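Local coordinates for protein heme peroxidase (PDB 2GVK) that probably uses heme and hydrogen peroxide to oxidise dyes and other substrates, as a member of the dye-decolorizing peroxidase family, at residues Y100-T105 against N279-S284; M197-A202 against L293-A298. All coordinates share one frame; numbering follows the deposited sequence. Where two conformers were deposited one is given.

Interaction 1: residues Y100-T105 against N279-S284; sequences YTAVST and NMFIGS. With EDO (1,2-ethanediol), chain G.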
loop_
_atom_site.group_PDB
_atom_site.type_symbol
_atom_site.label_atom_id
_atom_site.label_comp_id
_atom_site.label_asym_id
_atom_site.label_seq_id
_atom_site.Cartn_x
_atom_site.Cartn_y
_atom_site.Cartn_z
ATOM N N TYR A 100 -30.192 -19.492 29.364
ATOM C CA TYR A 100 -28.861 -19.593 28.798
ATOM C C TYR A 100 -27.805 -19.735 29.864
ATOM O O TYR A 100 -27.972 -19.255 30.980
ATOM C CB TYR A 100 -28.580 -18.367 27.955
ATOM C CG TYR A 100 -29.551 -18.206 26.835
ATOM C CD1 TYR A 100 -29.745 -19.230 25.925
ATOM C CD2 TYR A 100 -30.298 -17.057 26.696
ATOM C CE1 TYR A 100 -30.651 -19.122 24.907
ATOM C CE2 TYR A 100 -31.228 -16.929 25.657
ATOM C CZ TYR A 100 -31.379 -17.961 24.759
ATOM O OH TYR A 100 -32.303 -17.878 23.745
ATOM N N THR A 101 -26.691 -20.379 29.497
ATOM C CA THR A 101 -25.584 -20.588 30.413
ATOM C C THR A 101 -24.278 -20.131 29.811
ATOM O O THR A 101 -23.946 -20.495 28.681
ATOM C CB THR A 101 -25.435 -22.091 30.787
ATOM O OG1 THR A 101 -26.635 -22.558 31.409
ATOM C CG2 THR A 101 -24.265 -22.297 31.747
ATOM N N ALA A 102 -23.548 -19.309 30.555
ATOM C CA ALA A 102 -22.168 -19.005 30.219
ATOM C C ALA A 102 -21.316 -20.076 30.894
ATOM O O ALA A 102 -21.058 -20.019 32.115
ATOM C CB ALA A 102 -21.796 -17.658 30.690
ATOM N N VAL A 103 -20.919 -21.077 30.104
ATOM C CA VAL A 103 -20.171 -22.216 30.602
ATOM C C VAL A 103 -18.738 -21.835 31.005
ATOM O O VAL A 103 -18.192 -20.843 30.544
ATOM C CB VAL A 103 -20.111 -23.364 29.543
ATOM C CG1 VAL A 103 -21.531 -23.913 29.247
ATOM C CG2 VAL A 103 -19.414 -22.891 28.252
ATOM N N SER A 104 -18.172 -22.629 31.912
ATOM C CA SER A 104 -16.805 -22.483 32.324
ATOM C C SER A 104 -16.055 -23.741 31.906
ATOM O O SER A 104 -16.404 -24.855 32.335
ATOM C CB SER A 104 -16.728 -22.307 33.827
ATOM O OG SER A 104 -15.377 -22.218 34.267
ATOM N N THR A 105 -15.049 -23.578 31.057
ATOM C CA THR A 105 -14.373 -24.700 30.443
ATOM C C THR A 105 -12.843 -24.571 30.638
ATOM O O THR A 105 -12.349 -23.511 30.989
ATOM C CB THR A 105 -14.733 -24.790 28.948
ATOM O OG1 THR A 105 -14.341 -23.572 28.283
ATOM C CG2 THR A 105 -16.240 -24.980 28.774
ATOM N N ASN A 279 -25.461 -9.531 33.128
ATOM C CA ASN A 279 -26.478 -8.801 32.379
ATOM C C ASN A 279 -26.962 -9.593 31.155
ATOM O O ASN A 279 -28.128 -9.522 30.786
ATOM C CB ASN A 279 -25.948 -7.438 31.917
ATOM C CG ASN A 279 -25.922 -6.402 33.026
ATOM O OD1 ASN A 279 -26.153 -6.708 34.198
ATOM N ND2 ASN A 279 -25.625 -5.169 32.659
HETATM N N MSE A 280 -26.041 -10.288 30.493
HETATM C CA MSE A 280 -26.374 -11.033 29.283
HETATM C C MSE A 280 -27.141 -12.298 29.577
HETATM O O MSE A 280 -28.201 -12.557 28.963
HETATM C CB MSE A 280 -25.105 -11.405 28.523
HETATM C CG MSE A 280 -24.397 -10.236 27.905
HETATM SE SE MSE A 280 -22.664 -10.781 27.223
HETATM C CE MSE A 280 -23.315 -12.067 25.790
ATOM N N PHE A 281 -26.632 -13.096 30.510
ATOM C CA PHE A 281 -27.137 -14.465 30.701
ATOM C C PHE A 281 -28.234 -14.573 31.741
ATOM O O PHE A 281 -29.100 -15.431 31.628
ATOM C CB PHE A 281 -25.976 -15.416 31.029
ATOM C CG PHE A 281 -25.089 -15.710 29.842
ATOM C CD1 PHE A 281 -24.072 -14.823 29.476
ATOM C CD2 PHE A 281 -25.313 -16.828 29.059
ATOM C CE1 PHE A 281 -23.290 -15.074 28.379
ATOM C CE2 PHE A 281 -24.530 -17.096 27.974
ATOM C CZ PHE A 281 -23.530 -16.204 27.605
ATOM N N ILE A 282 -28.165 -13.751 32.774
ATOM C CA ILE A 282 -29.220 -13.725 33.802
ATOM C C ILE A 282 -30.229 -12.633 33.487
ATOM O O ILE A 282 -31.463 -12.859 33.558
ATOM C CB ILE A 282 -28.639 -13.481 35.198
ATOM C CG1 ILE A 282 -27.533 -14.496 35.508
ATOM C CG2 ILE A 282 -29.746 -13.547 36.257
ATOM C CD1 ILE A 282 -27.986 -15.951 35.421
ATOM N N GLY A 283 -29.720 -11.458 33.129
ATOM C CA GLY A 283 -30.548 -10.301 32.854
ATOM C C GLY A 283 -30.550 -9.316 34.012
ATOM O O GLY A 283 -30.545 -9.709 35.189
ATOM N N SER A 284 -30.528 -8.036 33.671
ATOM C CA SER A 284 -30.747 -6.976 34.617
ATOM C C SER A 284 -31.883 -6.108 34.122
ATOM O O SER A 284 -31.723 -5.401 33.153
ATOM C CB SER A 284 -29.495 -6.121 34.745
ATOM O OG SER A 284 -29.706 -5.044 35.645
HETATM C C1 EDO G . -10.963 -22.218 26.374
HETATM O O1 EDO G . -12.049 -21.342 26.556
HETATM C C2 EDO G . -11.462 -23.614 25.919
HETATM O O2 EDO G . -12.035 -24.360 27.034
HETATM O O HOH W 1 -31.076 -16.977 30.614
#

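Interaction 2: residues M197-A202 against L293-A298; sequences MVAWNA and LDFSTA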
loop_
_atom_site.group_PDB
_atom_site.type_symbol
_atom_site.label_atom_id
_atom_site.label_comp_id
_atom_site.label_asym_id
_atom_site.label_seq_id
_atom_site.Cartn_x
_atom_site.Cartn_y
_atom_site.Cartn_z
HETATM N N MSE A 197 -27.161 -19.184 12.182
HETATM C CA MSE A 197 -27.183 -18.233 11.050
HETATM C C MSE A 197 -28.441 -18.318 10.229
HETATM O O MSE A 197 -28.879 -17.336 9.676
HETATM C CB MSE A 197 -25.970 -18.442 10.151
HETATM C CG MSE A 197 -24.708 -18.122 10.805
HETATM SE SE MSE A 197 -24.635 -16.270 11.455
HETATM C CE MSE A 197 -24.103 -15.398 9.806
ATOM N N VAL A 198 -29.050 -19.483 10.170
ATOM C CA VAL A 198 -30.279 -19.622 9.421
ATOM C C VAL A 198 -31.395 -18.795 10.072
ATOM O O VAL A 198 -32.049 -17.997 9.411
ATOM C CB VAL A 198 -30.696 -21.107 9.288
ATOM C CG1 VAL A 198 -32.070 -21.216 8.713
ATOM C CG2 VAL A 198 -29.681 -21.848 8.420
ATOM N N ALA A 199 -31.520 -18.894 11.387
ATOM C CA ALA A 199 -32.516 -18.111 12.106
ATOM C C ALA A 199 -32.204 -16.607 12.026
ATOM O O ALA A 199 -33.107 -15.793 11.883
ATOM C CB ALA A 199 -32.581 -18.545 13.512
ATOM N N TRP A 200 -30.921 -16.252 12.157
ATOM C CA TRP A 200 -30.497 -14.851 12.104
ATOM C C TRP A 200 -30.816 -14.226 10.759
ATOM O O TRP A 200 -31.352 -13.123 10.689
ATOM C CB TRP A 200 -29.003 -14.751 12.377
ATOM C CG TRP A 200 -28.458 -13.377 12.284
ATOM C CD1 TRP A 200 -27.614 -12.900 11.338
ATOM C CD2 TRP A 200 -28.714 -12.279 13.188
ATOM N NE1 TRP A 200 -27.345 -11.583 11.566
ATOM C CE2 TRP A 200 -27.983 -11.182 12.716
ATOM C CE3 TRP A 200 -29.501 -12.126 14.343
ATOM C CZ2 TRP A 200 -27.984 -9.940 13.373
ATOM C CZ3 TRP A 200 -29.502 -10.890 14.992
ATOM C CH2 TRP A 200 -28.768 -9.814 14.491
ATOM N N ASN A 201 -30.496 -14.945 9.691
ATOM C CA ASN A 201 -30.675 -14.429 8.346
ATOM C C ASN A 201 -32.168 -14.332 7.969
ATOM O O ASN A 201 -32.531 -13.613 7.064
ATOM C CB ASN A 201 -29.915 -15.305 7.330
ATOM C CG ASN A 201 -28.390 -15.085 7.363
ATOM O OD1 ASN A 201 -27.908 -14.027 7.755
ATOM N ND2 ASN A 201 -27.655 -16.044 6.845
ATOM N N ALA A 202 -33.017 -15.036 8.700
ATOM C CA ALA A 202 -34.448 -14.981 8.463
ATOM C C ALA A 202 -35.080 -13.710 9.052
ATOM O O ALA A 202 -36.239 -13.382 8.742
ATOM C CB ALA A 202 -35.129 -16.233 9.039
ATOM N N LEU A 293 -28.281 -13.648 22.368
ATOM C CA LEU A 293 -28.124 -15.035 22.824
ATOM C C LEU A 293 -29.225 -15.970 22.279
ATOM O O LEU A 293 -29.069 -17.178 22.304
ATOM C CB LEU A 293 -28.079 -15.117 24.342
ATOM C CG LEU A 293 -26.848 -14.492 25.010
ATOM C CD1 LEU A 293 -26.986 -14.567 26.535
ATOM C CD2 LEU A 293 -25.561 -15.153 24.568
ATOM N N ASP A 294 -30.280 -15.401 21.704
ATOM C CA ASP A 294 -31.283 -16.207 21.027
ATOM C C ASP A 294 -30.714 -16.753 19.692
ATOM O O ASP A 294 -31.325 -17.591 19.055
ATOM C CB ASP A 294 -32.553 -15.391 20.764
ATOM C CG ASP A 294 -33.296 -14.993 22.066
ATOM O OD1 ASP A 294 -33.059 -15.615 23.132
ATOM O OD2 ASP A 294 -34.107 -14.047 22.017
ATOM N N PHE A 295 -29.542 -16.256 19.285
ATOM C CA PHE A 295 -28.933 -16.650 18.020
ATOM C C PHE A 295 -27.503 -17.099 18.185
ATOM O O PHE A 295 -26.816 -17.381 17.193
ATOM C CB PHE A 295 -28.987 -15.481 17.028
ATOM C CG PHE A 295 -30.342 -14.981 16.781
ATOM C CD1 PHE A 295 -31.141 -15.554 15.802
ATOM C CD2 PHE A 295 -30.871 -13.950 17.555
ATOM C CE1 PHE A 295 -32.423 -15.099 15.594
ATOM C CE2 PHE A 295 -32.155 -13.508 17.355
ATOM C CZ PHE A 295 -32.927 -14.074 16.367
ATOM N N SER A 296 -27.050 -17.184 19.436
ATOM C CA SER A 296 -25.635 -17.429 19.742
ATOM C C SER A 296 -25.495 -18.304 20.976
ATOM O O SER A 296 -25.950 -17.931 22.048
ATOM C CB SER A 296 -24.902 -16.092 19.999
ATOM O OG SER A 296 -25.256 -15.105 19.048
ATOM N N THR A 297 -24.740 -19.392 20.860
ATOM C CA THR A 297 -24.550 -20.303 21.967
ATOM C C THR A 297 -23.099 -20.334 22.407
ATOM O O THR A 297 -22.215 -20.617 21.603
ATOM C CB THR A 297 -24.967 -21.741 21.590
ATOM O OG1 THR A 297 -26.341 -21.758 21.147
ATOM C CG2 THR A 297 -24.823 -22.640 22.749
ATOM N N ALA A 298 -22.854 -20.029 23.693
ATOM C CA ALA A 298 -21.508 -20.106 24.261
ATOM C C ALA A 298 -21.137 -21.569 24.494
ATOM O O ALA A 298 -21.863 -22.291 25.168
ATOM C CB ALA A 298 -21.439 -19.333 25.570
#

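Interaction 1: residues Y100-T105 against N279-S284
Phe281, near the C-terminal end of helix 270-281, lays its ring against the Tyr100 and Ala102 side chains and the backbone between them. Its CG stands anti to the carbonyl carbon (chi1 -73°), which swings the ring off the helix toward the strand. From CB the chain runs to CG, which already lies 3.9 Å from Ala102 CB. On one side of the ring CD2 sits 3.4 Å from Ala102 N and 3.8 Å from Tyr100 CB. Further out, CE2 meets Thr101 O at 3.5 Å, an oblique approach. CD1, CE1 and CZ lie about equally far from the Ala102 methyl. That methyl sits over the centre of one face, Ala102 CB being 3.6 Å from the Phe281 ring centroid and only 4° off the normal, a CH-pi contact. No direct hydrogen bond joins the segments, but one water accepts from Tyr100 N and donates to Phe281 O at 2.7 Å. At the other end of 100-105, Thr105 OG1 gives a hydrogen bond to O2 of an ethanediol, probably from the crystallisation liquor. Ile95, backbone partner of Ala102, and Gln191 and Tyr193 of strand 186-195 also pack on the Phe281 side chain. The arrangement is a helix end packed on a small two-stranded antiparallel sheet, and it joins the N-terminal and C-terminal family regions of the ferredoxin-like DyP fold.

Interaction 2: residues M197-A202 against L293-A298
Phe295 presents one ring face to Trp200, and the two aromatic side chains form an edge-to-face pair. The six-membered ring of the indole and the Phe295 ring have centroids 5.3 Å apart and planes at 73°. CE3 is the indole atom that does the touching: it stands 3.8 Å from Phe295 CG, over the face but displaced toward the rim. Trp200 gets there with CG anti to the backbone N (chi1 177°), which carries the indole outward from the helix and brings CE3 to the Phe295 ring.

The aliphatic contact is lighter. The Ala199 methyl lies beside the outer part of the phenyl ring, with Ala199 CB 4.0 Å from Phe295 CE1, and Trp200 CB adds a looser touch at Phe295 CD1.

Backbone atoms of the helix complete the fit. Trp200 N comes 3.7 Å from Phe295 CD1, and Ala199 O reaches Phe295 CE1 at 3.8 Å, obliquely to the ring. With an alanine at Phe295, the Trp200 edge would probably lose the face it points at and a gap would open against Ala199.

The polar end of the indole is served elsewhere: NE1 is hydrogen-bonded to Ile154 O, which is likely to steady the turn of the indole that Phe295 meets. Backbone pairing of Phe295 with Asp196, just before the helix, ties the two parts of the chain nearby. No hydrogen bond or salt bridge crosses between the segments, so the contact depends on ring geometry and close fit.

The two contacts lie side by side, their centres about 16 Å apart, and they meet through Leu293 and Asp294. Tyr100 of interaction 1 sends its hydroxyl to Asp294 of interaction 2, a probable hydrogen bond with OH 2.5 Å from OD1; the other carboxylate oxygen, OD2, has a salt bridge to Arg291. Leu293 CD1 packs 3.8 Å from Phe281 CD2 and 3.4 Å from Met280 O. The 293-298 segment thus bridges the Phe281 and Phe295 contacts, following helix 270-281 in the chain. Neither interaction includes Pro36 or Asp37, which hold the sodium ion. The model contains no heme; ethanediol at Thr105 is the bound group touching interaction 1, and neither contact can be tied to the peroxidase site.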